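Trypsin/chymotrypsin inhibitor (Alocasia macrorrhizos, PDB 5YCZ) inhibits the serine proteases trypsin and alpha-chymotrypsin as a homodimeric Kunitz-type storage protein of giant taro. Local coordinates at residues Q16-T21 with L56-E61; T1-D6 with T67-S72; A117-G122 with Q132-P137; G71-I76 with C138-E143; A20-R25 with S172-R177. One frame throughout, in Å; residues are numbered along the deposited sequence.

Contact 1. Residues Q16-T21 with L56-E61; sequences QLYYAT and LAFFPE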
# COMPACT_ATOMS: atom_id res chain seq x y z
N GLN A 16 -0.53 -8.93 -6.10
CA GLN A 16 -0.72 -8.30 -7.40
C GLN A 16 -1.94 -7.38 -7.38
O GLN A 16 -2.80 -7.47 -6.50
CB GLN A 16 -0.86 -9.35 -8.50
CG GLN A 16 0.22 -10.42 -8.50
CD GLN A 16 1.61 -9.87 -8.66
OE1 GLN A 16 1.94 -9.28 -9.69
NE2 GLN A 16 2.46 -10.07 -7.65
N LEU A 17 -2.03 -6.50 -8.38
CA LEU A 17 -3.03 -5.44 -8.40
C LEU A 17 -4.25 -5.89 -9.19
O LEU A 17 -4.12 -6.32 -10.33
CB LEU A 17 -2.48 -4.17 -9.03
CG LEU A 17 -1.18 -3.56 -8.54
CD1 LEU A 17 -1.11 -2.12 -9.03
CD2 LEU A 17 -1.10 -3.64 -7.04
N TYR A 18 -5.44 -5.72 -8.59
CA TYR A 18 -6.70 -6.05 -9.25
C TYR A 18 -7.72 -4.95 -8.99
O TYR A 18 -7.83 -4.44 -7.87
CB TYR A 18 -7.27 -7.38 -8.74
CG TYR A 18 -6.36 -8.59 -8.89
CD1 TYR A 18 -5.28 -8.79 -8.04
CD2 TYR A 18 -6.60 -9.54 -9.88
CE1 TYR A 18 -4.44 -9.90 -8.18
CE2 TYR A 18 -5.78 -10.64 -10.02
CZ TYR A 18 -4.71 -10.81 -9.17
OH TYR A 18 -3.90 -11.90 -9.32
N TYR A 19 -8.48 -4.59 -10.01
CA TYR A 19 -9.59 -3.67 -9.87
C TYR A 19 -10.84 -4.43 -9.46
O TYR A 19 -11.12 -5.51 -9.99
CB TYR A 19 -9.87 -2.95 -11.18
CG TYR A 19 -8.78 -2.04 -11.72
CD1 TYR A 19 -8.21 -1.04 -10.95
CD2 TYR A 19 -8.36 -2.16 -13.05
CE1 TYR A 19 -7.23 -0.21 -11.47
CE2 TYR A 19 -7.39 -1.33 -13.58
CZ TYR A 19 -6.82 -0.36 -12.79
OH TYR A 19 -5.85 0.45 -13.33
N ALA A 20 -11.63 -3.84 -8.54
CA ALA A 20 -12.89 -4.44 -8.10
C ALA A 20 -14.04 -3.84 -8.89
O ALA A 20 -14.74 -2.94 -8.42
CB ALA A 20 -13.09 -4.26 -6.60
N THR A 21 -14.25 -4.37 -10.09
CA THR A 21 -15.31 -3.88 -10.96
C THR A 21 -16.68 -4.31 -10.45
O THR A 21 -16.87 -5.43 -9.98
CB THR A 21 -15.14 -4.41 -12.38
OG1 THR A 21 -15.53 -5.80 -12.45
CG2 THR A 21 -13.69 -4.27 -12.79
N LEU A 56 -6.68 -2.68 -6.04
CA LEU A 56 -6.57 -3.33 -4.75
C LEU A 56 -5.57 -4.47 -4.83
O LEU A 56 -5.26 -4.98 -5.91
CB LEU A 56 -7.93 -3.87 -4.29
CG LEU A 56 -8.99 -2.80 -4.07
CD1 LEU A 56 -10.35 -3.37 -4.34
CD2 LEU A 56 -8.91 -2.28 -2.65
N ALA A 57 -5.06 -4.86 -3.67
CA ALA A 57 -4.27 -6.07 -3.57
C ALA A 57 -4.66 -6.78 -2.29
O ALA A 57 -5.08 -6.14 -1.32
CB ALA A 57 -2.77 -5.78 -3.59
N PHE A 58 -4.54 -8.12 -2.30
CA PHE A 58 -5.04 -8.99 -1.24
C PHE A 58 -3.92 -9.81 -0.63
O PHE A 58 -2.97 -10.20 -1.30
CB PHE A 58 -6.10 -9.93 -1.77
CG PHE A 58 -7.15 -9.24 -2.55
CD1 PHE A 58 -8.27 -8.73 -1.91
CD2 PHE A 58 -7.01 -9.07 -3.92
CE1 PHE A 58 -9.25 -8.07 -2.63
CE2 PHE A 58 -7.98 -8.42 -4.65
CZ PHE A 58 -9.10 -7.91 -4.01
N PHE A 59 -4.07 -10.08 0.67
CA PHE A 59 -3.02 -10.69 1.47
C PHE A 59 -3.66 -11.75 2.36
O PHE A 59 -4.18 -11.42 3.44
CB PHE A 59 -2.28 -9.64 2.29
CG PHE A 59 -1.59 -8.62 1.45
CD1 PHE A 59 -2.28 -7.51 0.98
CD2 PHE A 59 -0.27 -8.79 1.07
CE1 PHE A 59 -1.65 -6.57 0.16
CE2 PHE A 59 0.38 -7.87 0.26
CZ PHE A 59 -0.30 -6.75 -0.19
N PRO A 60 -3.66 -13.01 1.94
CA PRO A 60 -4.25 -14.06 2.77
C PRO A 60 -3.55 -14.11 4.12
O PRO A 60 -2.32 -13.98 4.20
CB PRO A 60 -4.00 -15.33 1.97
CG PRO A 60 -3.68 -14.87 0.60
CD PRO A 60 -3.00 -13.57 0.75
N GLU A 61 -4.33 -14.26 5.18
CA GLU A 61 -3.73 -14.34 6.50
C GLU A 61 -2.84 -15.56 6.64
O GLU A 61 -1.94 -15.56 7.50
CB GLU A 61 -4.81 -14.36 7.58
CG GLU A 61 -5.29 -12.99 8.01
CD GLU A 61 -5.86 -12.99 9.42
OE1 GLU A 61 -5.29 -12.30 10.29
OE2 GLU A 61 -6.89 -13.67 9.66
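Tyr18 and Leu56 face each other as an antiparallel hydrogen-bonded pair where strand 18-22 meets strand 55-60. Tyr18 N donates a hydrogen bond to Leu56 O at 2.8 Å, lying in the carbonyl plane, and Leu56 N returns a bond to Tyr18 O that is tilted from its plane. The short segments 18-21 and 56-60 run at 107° to each other, and Tyr18-Leu56 is the one bridged pair between 16-21 and 56-61; beyond it, Leu17 CA passes Leu56 O at 3.4 Å and Gln16 O rests against the small Ala57 CB, also at 3.4 Å.

The side chain of Leu56 begins with CB, which sits 3.6 Å from Tyr18 O. With chi1 at -63°, CG stands anti to the carbonyl carbon, and the chain leaves on the same face of the sheet as Tyr18. CD1 then reaches Ala20 CB at 3.7 Å, a methyl-to-methyl touch that suits the shortness of alanine, while the leucine also packs on Ile76 and Phe78. On the tyrosine side, Tyr18 CB meets the edge of the Phe58 ring at CE2, 4.3 Å away, and Tyr18 OH bonds to Gln13 N. Leu56-Ala57 is the predicted reactive bond, yet both residues are buried here within a strand. The pair joins neighbouring strands in the four-stranded antiparallel sheet of the Kunitz-family beta-trefoil.

Contact 2. Residues T1-D6 with T67-S72; sequences TNPVLD and TVQEGS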
# COMPACT_ATOMS: atom_id res chain seq x y z
N THR A 1 -9.36 -25.50 -0.65
CA THR A 1 -10.66 -25.24 -1.24
C THR A 1 -10.52 -24.67 -2.65
O THR A 1 -9.66 -25.10 -3.43
CB THR A 1 -11.51 -24.28 -0.34
OG1 THR A 1 -12.75 -23.94 -0.99
CG2 THR A 1 -10.75 -23.00 0.02
N ASN A 2 -11.37 -23.71 -2.98
CA ASN A 2 -11.44 -23.14 -4.32
C ASN A 2 -10.88 -21.73 -4.30
O ASN A 2 -11.35 -20.88 -3.53
CB ASN A 2 -12.89 -23.13 -4.80
CG ASN A 2 -13.66 -24.35 -4.32
OD1 ASN A 2 -13.18 -25.48 -4.44
ND2 ASN A 2 -14.84 -24.13 -3.75
N PRO A 3 -9.88 -21.42 -5.12
CA PRO A 3 -9.39 -20.05 -5.19
C PRO A 3 -10.44 -19.14 -5.80
O PRO A 3 -11.45 -19.58 -6.37
CB PRO A 3 -8.15 -20.14 -6.08
CG PRO A 3 -8.35 -21.35 -6.88
CD PRO A 3 -9.13 -22.31 -6.02
N VAL A 4 -10.20 -17.88 -5.66
CA VAL A 4 -10.95 -16.85 -6.35
C VAL A 4 -10.29 -16.63 -7.71
O VAL A 4 -9.07 -16.79 -7.85
CB VAL A 4 -10.99 -15.58 -5.47
CG1 VAL A 4 -11.80 -14.48 -6.12
CG2 VAL A 4 -11.54 -15.92 -4.08
N LEU A 5 -11.07 -16.31 -8.72
CA LEU A 5 -10.53 -16.11 -10.06
C LEU A 5 -10.90 -14.74 -10.60
O LEU A 5 -11.92 -14.15 -10.22
CB LEU A 5 -11.06 -17.18 -11.03
CG LEU A 5 -11.22 -18.59 -10.48
CD1 LEU A 5 -11.91 -19.49 -11.50
CD2 LEU A 5 -9.86 -19.15 -10.07
N ASP A 6 -10.07 -14.25 -11.53
CA ASP A 6 -10.32 -12.97 -12.19
C ASP A 6 -11.24 -13.20 -13.38
O ASP A 6 -11.78 -14.29 -13.57
CB ASP A 6 -9.00 -12.29 -12.57
CG ASP A 6 -8.03 -13.21 -13.28
OD1 ASP A 6 -8.50 -14.11 -14.01
OD2 ASP A 6 -6.80 -13.04 -13.12
N THR A 67 -2.18 -17.76 -3.39
CA THR A 67 -3.40 -17.39 -4.07
C THR A 67 -4.44 -17.09 -3.00
O THR A 67 -4.28 -17.50 -1.84
CB THR A 67 -3.88 -18.51 -5.00
OG1 THR A 67 -4.43 -19.58 -4.21
CG2 THR A 67 -2.74 -19.07 -5.81
N VAL A 68 -5.49 -16.39 -3.36
CA VAL A 68 -6.57 -16.12 -2.41
C VAL A 68 -7.57 -17.27 -2.48
O VAL A 68 -8.04 -17.64 -3.56
CB VAL A 68 -7.25 -14.78 -2.69
CG1 VAL A 68 -8.69 -14.79 -2.20
CG2 VAL A 68 -6.49 -13.69 -1.99
N GLN A 69 -7.91 -17.83 -1.32
CA GLN A 69 -8.87 -18.91 -1.24
C GLN A 69 -10.23 -18.38 -0.80
O GLN A 69 -10.33 -17.54 0.09
CB GLN A 69 -8.41 -19.99 -0.26
CG GLN A 69 -7.12 -20.72 -0.66
CD GLN A 69 -7.30 -21.54 -1.90
OE1 GLN A 69 -8.11 -22.47 -1.94
NE2 GLN A 69 -6.55 -21.20 -2.95
N GLU A 70 -11.28 -18.90 -1.43
CA GLU A 70 -12.64 -18.63 -1.01
C GLU A 70 -12.84 -18.97 0.46
O GLU A 70 -12.40 -20.01 0.95
CB GLU A 70 -13.57 -19.48 -1.85
CG GLU A 70 -14.75 -18.77 -2.38
CD GLU A 70 -15.26 -19.49 -3.58
OE1 GLU A 70 -14.42 -20.14 -4.24
OE2 GLU A 70 -16.48 -19.40 -3.87
N GLY A 71 -13.53 -18.09 1.17
CA GLY A 71 -13.84 -18.31 2.56
C GLY A 71 -12.70 -18.11 3.54
O GLY A 71 -12.96 -18.05 4.74
N SER A 72 -11.45 -18.03 3.10
CA SER A 72 -10.33 -17.86 4.02
C SER A 72 -10.00 -16.39 4.23
O SER A 72 -10.04 -15.59 3.30
CB SER A 72 -9.10 -18.59 3.48
OG SER A 72 -9.40 -19.95 3.23
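The N-terminal arm of this beta-trefoil fastens to the loop before strand 74-77 through a single backbone bridge, Pro3 with Gln69, at the entrance of a type II beta turn running from Gln69 to Ser72. Two bonds flank the bridge: Glu70 N to Asn2 O at 2.9 Å and Val4 N to Val68 O at 3.0 Å. Proline suits the position between them, because neither bond requires an N-H from it; its CA nestles against Val68 O at 3.2 Å. In the turn Ser72 N bonds back to Gln69 O, and Gly71 takes the third position with a phi of 76°, a backbone angle easily reached by glycine.

The side chains around this frame differ in how they approach. Gln69, bent at its second torsion, lies alongside the Pro3 ring and points the same way, while Thr1 slides past Gln69 in the opposite direction, setting Thr1 CG2 3.5 Å from Glu70 O. The carboxylate of Glu70 is turned 69° from the amide plane of Asn2, and its OE1 comes near Asn2 CB; OE2 takes a hydrogen bond from Lys120 N, which holds the group in place. On the buried side Val4 and Val68 run side by side over Ile118. Val4 CG2, anti to its own carbonyl carbon, touches Val68 CG1 at 3.6 Å.

Contact 3. Residues A117-G122 with Q132-P137; sequences AIRKAG and QIEVCP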
# COMPACT_ATOMS: atom_id res chain seq x y z
N ALA A 117 -13.08 -11.87 4.12
CA ALA A 117 -13.05 -13.06 3.28
C ALA A 117 -13.83 -12.77 2.01
O ALA A 117 -14.70 -11.90 1.99
CB ALA A 117 -13.62 -14.28 3.99
N ILE A 118 -13.51 -13.51 0.95
CA ILE A 118 -14.22 -13.43 -0.32
C ILE A 118 -14.92 -14.76 -0.60
O ILE A 118 -14.36 -15.84 -0.38
CB ILE A 118 -13.28 -13.08 -1.49
CG1 ILE A 118 -12.58 -11.76 -1.21
CG2 ILE A 118 -14.05 -13.00 -2.81
CD1 ILE A 118 -11.18 -11.68 -1.80
N ARG A 119 -16.14 -14.66 -1.11
CA ARG A 119 -16.99 -15.81 -1.39
C ARG A 119 -17.68 -15.60 -2.72
O ARG A 119 -17.92 -14.46 -3.13
CB ARG A 119 -18.04 -16.01 -0.28
CG ARG A 119 -17.45 -16.39 1.06
CD ARG A 119 -18.44 -17.16 1.92
NE ARG A 119 -17.82 -18.36 2.48
CZ ARG A 119 -17.09 -18.38 3.59
NH1 ARG A 119 -16.89 -17.24 4.26
NH2 ARG A 119 -16.57 -19.52 4.03
N LYS A 120 -18.02 -16.71 -3.38
CA LYS A 120 -18.81 -16.67 -4.61
C LYS A 120 -20.23 -16.19 -4.32
O LYS A 120 -20.75 -16.32 -3.22
CB LYS A 120 -18.86 -18.05 -5.29
CG LYS A 120 -18.76 -18.02 -6.83
CD LYS A 120 -17.82 -19.10 -7.38
CE LYS A 120 -17.42 -18.85 -8.85
NZ LYS A 120 -16.26 -19.71 -9.27
N ALA A 121 -20.86 -15.61 -5.34
CA ALA A 121 -22.27 -15.27 -5.28
C ALA A 121 -22.96 -16.01 -6.43
O ALA A 121 -22.59 -15.82 -7.59
CB ALA A 121 -22.48 -13.76 -5.39
N GLY A 122 -23.93 -16.86 -6.10
CA GLY A 122 -24.61 -17.66 -7.10
C GLY A 122 -23.89 -18.95 -7.41
O GLY A 122 -23.48 -19.67 -6.50
N GLN A 132 -18.48 -11.77 -3.46
CA GLN A 132 -18.76 -10.74 -2.48
C GLN A 132 -17.64 -10.73 -1.45
O GLN A 132 -16.81 -11.65 -1.39
CB GLN A 132 -20.11 -10.97 -1.80
CG GLN A 132 -21.20 -11.44 -2.71
CD GLN A 132 -22.18 -12.30 -1.95
OE1 GLN A 132 -21.82 -12.93 -0.95
NE2 GLN A 132 -23.43 -12.32 -2.41
N ILE A 133 -17.61 -9.69 -0.62
CA ILE A 133 -16.68 -9.58 0.49
C ILE A 133 -17.45 -9.68 1.79
O ILE A 133 -18.51 -9.06 1.95
CB ILE A 133 -15.90 -8.26 0.44
CG1 ILE A 133 -15.21 -8.16 -0.93
CG2 ILE A 133 -14.94 -8.18 1.62
CD1 ILE A 133 -14.03 -7.23 -0.93
N GLU A 134 -16.93 -10.48 2.70
CA GLU A 134 -17.53 -10.62 4.01
C GLU A 134 -16.58 -10.04 5.03
O GLU A 134 -15.36 -10.10 4.85
CB GLU A 134 -17.81 -12.08 4.32
CG GLU A 134 -18.98 -12.62 3.52
CD GLU A 134 -19.73 -13.68 4.28
OE1 GLU A 134 -20.56 -13.31 5.16
OE2 GLU A 134 -19.46 -14.88 4.02
N VAL A 135 -17.15 -9.46 6.08
CA VAL A 135 -16.41 -9.00 7.25
C VAL A 135 -16.32 -10.16 8.23
O VAL A 135 -17.33 -10.58 8.80
CB VAL A 135 -17.11 -7.79 7.88
CG1 VAL A 135 -16.22 -7.15 8.92
CG2 VAL A 135 -17.53 -6.82 6.80
N CYS A 136 -15.12 -10.71 8.45
CA CYS A 136 -14.98 -11.92 9.28
C CYS A 136 -13.93 -11.73 10.36
O CYS A 136 -12.77 -12.13 10.19
CB CYS A 136 -14.65 -13.14 8.42
SG CYS A 136 -15.95 -13.64 7.26
N PRO A 137 -14.30 -11.15 11.49
CA PRO A 137 -13.31 -10.85 12.52
C PRO A 137 -12.49 -12.04 12.97
O PRO A 137 -11.39 -11.85 13.49
CB PRO A 137 -14.17 -10.30 13.67
CG PRO A 137 -15.30 -9.67 12.98
CD PRO A 137 -15.60 -10.53 11.78
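Gln132 and Arg119 form a hydrogen-bonded pair of an antiparallel beta hairpin, strands 116-120 and 131-135 of the beta-trefoil. Gln132 N reaches Arg119 O at 2.8 Å, and Arg119 N answers to Gln132 O. The glutamine chain runs extended beyond CG, which brings NE2 to 3.4 Å from Ala121 CB; the small alanine lets the amide lie against it, with Pro173 and Thr175 packing on the same glutamine.

Ile133 follows as a non-hydrogen-bonded pair with Ile118, both on the face opposite Arg119, Gln132 and Glu134, where they are buried. Their CG1 atoms stand 4.5 Å apart, so the two isoleucines share a hydrophobic layer, Ile118 resting on Leu74 and Ile133 on Ile76, more than they grip one another.

At Glu134 the pairing is hydrogen-bonded again: its N meets Ala117 O at 2.7 Å in a nearly straight bond of 176°, and Ala117 N returns to Glu134 O. The glutamate side chain leaves on the face carrying Arg119 and Gln132. Bent at chi2, it brings OE2 to 3.5 Å from Arg119 NH1, a salt bridge with the carboxylate and guanidinium planes 77° apart, while OE2 also lies 3.3 Å from Arg119 CD.

The strand ends before Cys136, which forms a disulfide with Cys151. Its sulfur stands anti to the carbonyl carbon, putting SG 4.1 Å from the methyl carbon CB of Ala117.

Contact 4. Residues G71-I76 with C138-E143; sequences GSTLYI and CSTGVE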
# COMPACT_ATOMS: atom_id res chain seq x y z
N GLY A 71 -13.53 -18.09 1.17
CA GLY A 71 -13.84 -18.31 2.56
C GLY A 71 -12.70 -18.11 3.54
O GLY A 71 -12.96 -18.05 4.74
N SER A 72 -11.45 -18.03 3.10
CA SER A 72 -10.33 -17.86 4.02
C SER A 72 -10.00 -16.39 4.23
O SER A 72 -10.04 -15.59 3.30
CB SER A 72 -9.10 -18.59 3.48
OG SER A 72 -9.40 -19.95 3.23
N THR A 73 -9.66 -16.03 5.47
CA THR A 73 -9.52 -14.61 5.80
C THR A 73 -8.28 -14.01 5.16
O THR A 73 -7.26 -14.69 4.95
CB THR A 73 -9.49 -14.35 7.33
OG1 THR A 73 -8.53 -15.19 7.97
CG2 THR A 73 -10.85 -14.57 7.96
N LEU A 74 -8.37 -12.73 4.83
CA LEU A 74 -7.28 -11.99 4.22
C LEU A 74 -7.38 -10.52 4.61
O LEU A 74 -8.37 -10.07 5.18
CB LEU A 74 -7.31 -12.10 2.71
CG LEU A 74 -8.71 -11.85 2.16
CD1 LEU A 74 -8.97 -10.37 2.00
CD2 LEU A 74 -8.86 -12.54 0.82
N TYR A 75 -6.35 -9.78 4.22
CA TYR A 75 -6.35 -8.33 4.30
C TYR A 75 -6.47 -7.73 2.91
O TYR A 75 -6.09 -8.35 1.91
CB TYR A 75 -5.07 -7.81 4.94
CG TYR A 75 -4.73 -8.53 6.19
CD1 TYR A 75 -5.59 -8.48 7.27
CD2 TYR A 75 -3.57 -9.27 6.29
CE1 TYR A 75 -5.29 -9.14 8.44
CE2 TYR A 75 -3.25 -9.94 7.45
CZ TYR A 75 -4.12 -9.87 8.53
OH TYR A 75 -3.83 -10.53 9.70
N ILE A 76 -6.99 -6.51 2.87
CA ILE A 76 -7.21 -5.80 1.63
C ILE A 76 -6.62 -4.41 1.78
O ILE A 76 -6.73 -3.79 2.84
CB ILE A 76 -8.71 -5.70 1.27
CG1 ILE A 76 -9.39 -7.06 1.38
CG2 ILE A 76 -8.90 -5.11 -0.14
CD1 ILE A 76 -10.92 -7.00 1.28
N CYS A 138 -12.97 -13.26 12.79
CA CYS A 138 -12.24 -14.44 13.25
C CYS A 138 -11.49 -15.07 12.09
O CYS A 138 -12.09 -15.37 11.05
CB CYS A 138 -13.18 -15.46 13.88
SG CYS A 138 -13.85 -14.89 15.44
N SER A 139 -10.19 -15.30 12.27
CA SER A 139 -9.40 -15.90 11.21
C SER A 139 -10.00 -17.24 10.81
O SER A 139 -10.69 -17.91 11.58
CB SER A 139 -7.95 -16.08 11.64
OG SER A 139 -7.22 -14.86 11.55
N THR A 140 -9.73 -17.61 9.56
CA THR A 140 -10.25 -18.85 9.00
C THR A 140 -9.38 -19.24 7.81
O THR A 140 -8.73 -18.39 7.19
CB THR A 140 -11.71 -18.71 8.60
OG1 THR A 140 -12.28 -20.02 8.49
CG2 THR A 140 -11.84 -18.00 7.30
N GLY A 141 -9.38 -20.54 7.50
CA GLY A 141 -8.36 -21.05 6.61
C GLY A 141 -6.96 -20.87 7.14
O GLY A 141 -6.00 -20.90 6.36
N VAL A 142 -6.81 -20.69 8.45
CA VAL A 142 -5.53 -20.38 9.07
C VAL A 142 -5.20 -21.48 10.06
O VAL A 142 -6.06 -21.90 10.86
CB VAL A 142 -5.55 -18.99 9.74
CG1 VAL A 142 -6.12 -19.03 11.16
CG2 VAL A 142 -4.19 -18.35 9.72
N GLU A 143 -3.99 -22.01 9.98
CA GLU A 143 -3.60 -23.12 10.85
C GLU A 143 -2.99 -22.55 12.13
O GLU A 143 -1.79 -22.65 12.41
CB GLU A 143 -2.65 -24.07 10.12
CG GLU A 143 -2.86 -25.53 10.50
CD GLU A 143 -1.57 -26.36 10.42
OE1 GLU A 143 -0.48 -25.76 10.32
OE2 GLU A 143 -1.66 -27.61 10.48
O HOH W 1 -6.59 -17.36 5.66
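Thr73 and Thr140 hold the approach to strand 74-77 of the beta-trefoil against the long loop that follows strand 131-135. Thr73 N gives a bond to Thr140 O at 3.1 Å, arriving 44° out of the carbonyl plane. In return Thr140 N donates to Thr73 OG1, also at 3.1 Å. The hydroxyl can receive it because chi1 of 51° sets OG1 between the backbone N and the carbonyl carbon, folded back over its own backbone. A water molecule completes the pattern by donating to both Thr73 O and Thr140 O, so Thr140 O is gripped twice.

The same torsion turns the Thr73 methyl toward the loop, where CG2 meets Cys138 O at 3.4 Å. Threonine suits the place because its hydroxyl and its methyl can both touch the loop.

Farther out, Glu61 OE2 bonds to Thr73 OG1 and steadies the hydroxyl, while the Cys138-Cys147 disulfide cross-links the loop within itself. Gly141 has a positive phi of 61°, which glycine adopts readily, and its O accepts a bond from Asn62 ND2. Lacking a side chain, it lets Ser72 OG come to 3.7 Å from Gly141 CA.

Contact 5. Residues A20-R25 with S172-R177; sequences ATSVMR and SPHTIR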
# COMPACT_ATOMS: atom_id res chain seq x y z
N ALA A 20 -11.63 -3.84 -8.54
CA ALA A 20 -12.89 -4.44 -8.10
C ALA A 20 -14.04 -3.84 -8.89
O ALA A 20 -14.74 -2.94 -8.42
CB ALA A 20 -13.09 -4.26 -6.60
N THR A 21 -14.25 -4.37 -10.09
CA THR A 21 -15.31 -3.88 -10.96
C THR A 21 -16.68 -4.31 -10.45
O THR A 21 -16.87 -5.43 -9.98
CB THR A 21 -15.14 -4.41 -12.38
OG1 THR A 21 -15.53 -5.80 -12.45
CG2 THR A 21 -13.69 -4.27 -12.79
N SER A 22 -17.64 -3.42 -10.57
CA SER A 22 -18.97 -3.71 -10.08
C SER A 22 -19.70 -4.64 -11.05
O SER A 22 -19.79 -4.35 -12.25
CB SER A 22 -19.72 -2.39 -9.87
OG SER A 22 -21.09 -2.57 -10.11
N VAL A 23 -20.18 -5.77 -10.54
CA VAL A 23 -21.03 -6.65 -11.34
C VAL A 23 -22.26 -5.89 -11.85
O VAL A 23 -22.46 -5.75 -13.06
CB VAL A 23 -21.44 -7.89 -10.53
CG1 VAL A 23 -22.52 -8.64 -11.25
CG2 VAL A 23 -20.24 -8.78 -10.32
N MET A 24 -23.10 -5.41 -10.93
CA MET A 24 -24.25 -4.58 -11.29
C MET A 24 -23.84 -3.41 -12.16
O MET A 24 -23.63 -2.30 -11.66
CB MET A 24 -24.94 -4.08 -10.02
CG MET A 24 -26.32 -3.52 -10.23
SD MET A 24 -27.55 -4.83 -10.34
CE MET A 24 -26.88 -6.06 -9.20
N ARG A 25 -23.71 -3.61 -13.47
CA ARG A 25 -22.93 -2.62 -14.19
C ARG A 25 -23.83 -1.58 -14.86
O ARG A 25 -23.96 -1.55 -16.10
CB ARG A 25 -22.00 -3.29 -15.23
CG ARG A 25 -20.63 -2.53 -15.39
CD ARG A 25 -20.87 -1.03 -15.69
NE ARG A 25 -19.75 -0.10 -15.55
CZ ARG A 25 -19.92 1.22 -15.43
NH1 ARG A 25 -18.87 2.03 -15.30
NH2 ARG A 25 -21.14 1.76 -15.41
N SER A 172 -28.59 -7.47 0.07
CA SER A 172 -28.15 -6.82 -1.17
C SER A 172 -26.65 -6.60 -1.17
O SER A 172 -26.18 -5.46 -1.17
CB SER A 172 -28.89 -5.51 -1.38
OG SER A 172 -30.29 -5.76 -1.37
N PRO A 173 -25.86 -7.67 -1.18
CA PRO A 173 -24.41 -7.51 -1.23
C PRO A 173 -23.94 -6.85 -2.52
O PRO A 173 -24.52 -7.02 -3.59
CB PRO A 173 -23.91 -8.95 -1.13
CG PRO A 173 -24.99 -9.75 -1.71
CD PRO A 173 -26.25 -9.09 -1.25
N HIS A 174 -22.86 -6.09 -2.41
CA HIS A 174 -22.20 -5.58 -3.60
C HIS A 174 -21.41 -6.72 -4.23
O HIS A 174 -20.38 -7.14 -3.70
CB HIS A 174 -21.29 -4.40 -3.26
CG HIS A 174 -20.61 -3.80 -4.45
ND1 HIS A 174 -21.28 -3.50 -5.62
CD2 HIS A 174 -19.32 -3.43 -4.65
CE1 HIS A 174 -20.43 -2.98 -6.49
NE2 HIS A 174 -19.24 -2.93 -5.92
N THR A 175 -21.90 -7.24 -5.35
CA THR A 175 -21.16 -8.29 -6.03
C THR A 175 -20.17 -7.68 -7.00
O THR A 175 -20.44 -6.63 -7.61
CB THR A 175 -22.11 -9.23 -6.75
OG1 THR A 175 -23.11 -8.46 -7.43
CG2 THR A 175 -22.79 -10.13 -5.74
N ILE A 176 -19.02 -8.33 -7.15
CA ILE A 176 -17.91 -7.75 -7.90
C ILE A 176 -17.14 -8.84 -8.65
O ILE A 176 -17.19 -10.02 -8.30
CB ILE A 176 -16.94 -6.98 -6.97
CG1 ILE A 176 -16.54 -7.86 -5.79
CG2 ILE A 176 -17.58 -5.71 -6.46
CD1 ILE A 176 -15.09 -7.82 -5.52
N ARG A 177 -16.43 -8.41 -9.69
CA ARG A 177 -15.42 -9.21 -10.37
C ARG A 177 -14.07 -8.53 -10.20
O ARG A 177 -13.99 -7.32 -9.98
CB ARG A 177 -15.72 -9.36 -11.86
CG ARG A 177 -17.16 -9.64 -12.20
CD ARG A 177 -17.30 -9.82 -13.72
NE ARG A 177 -18.66 -9.58 -14.19
CZ ARG A 177 -19.57 -10.54 -14.38
NH1 ARG A 177 -19.26 -11.81 -14.14
NH2 ARG A 177 -20.79 -10.23 -14.81
O HOH W 2 -17.27 -1.73 -7.26
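Thr21 and Arg177 join the first and last strands of the beta-trefoil, 18-22 and 176-180, as an antiparallel hydrogen-bonded pair that brings the two ends of the fold together. Among the backbone bonds, Arg177 N reaches Thr21 O at 3.0 Å in the carbonyl plane, whereas the return from Thr21 N to Arg177 O is weak, bent to 126° at the hydrogen. The threonine hydroxyl adds another donor to the same oxygen: with chi1 at 76°, OG1 sits over its own backbone and bonds to Arg177 O at 3.3 Å, coming from above the carbonyl plane. Past Ser22, whose pair with Ile176 is non-hydrogen-bonded, Val23 N continues to Thr175 O.

Apolar packing is carried mainly by Val23. Its CG2 touches Arg177 CG at 3.7 Å and rides over one face of the arginine's guanidinium, offset toward the rim. The extended arginine chain thereby gives the valine an aliphatic flank, while NH1 forms a salt bridge with Asp130. Ala20 CB and Ile176 CD1 meet at 4.2 Å.

The edge of the His174 ring meets Ser22 CB and a water. Ser22 CB lies near the ring plane, 3.5 Å from His174 CE1, and serine is small enough to fit there. The water bridges the two segments, donating to Ala20 O at 3.0 Å and lying in the ring plane 2.7 Å from His174 NE2.

Contacts 1 and 5 start from the same strand, 18-22, which sits in one four-stranded antiparallel sheet between 55-60 and 176-180; contact 4 reaches that sheet at outermost strand 74-77. Contact 3 is the hairpin at the end of the six-stranded sheet. Contacts 2, 3 and 4 cluster, with centres about 10 to 11 Å apart, and join where Gly71 N meets Ile118 O. Contacts 4 and 5 lie about 21 Å apart, centre to centre. Along the chain contact 1 falls within the span of contact 2, and both close before contact 3 opens; contacts 2 and 5 alternate. Contact 5 spans contacts 3 and 4, so pairing first and last strands brings the fold's two ends together.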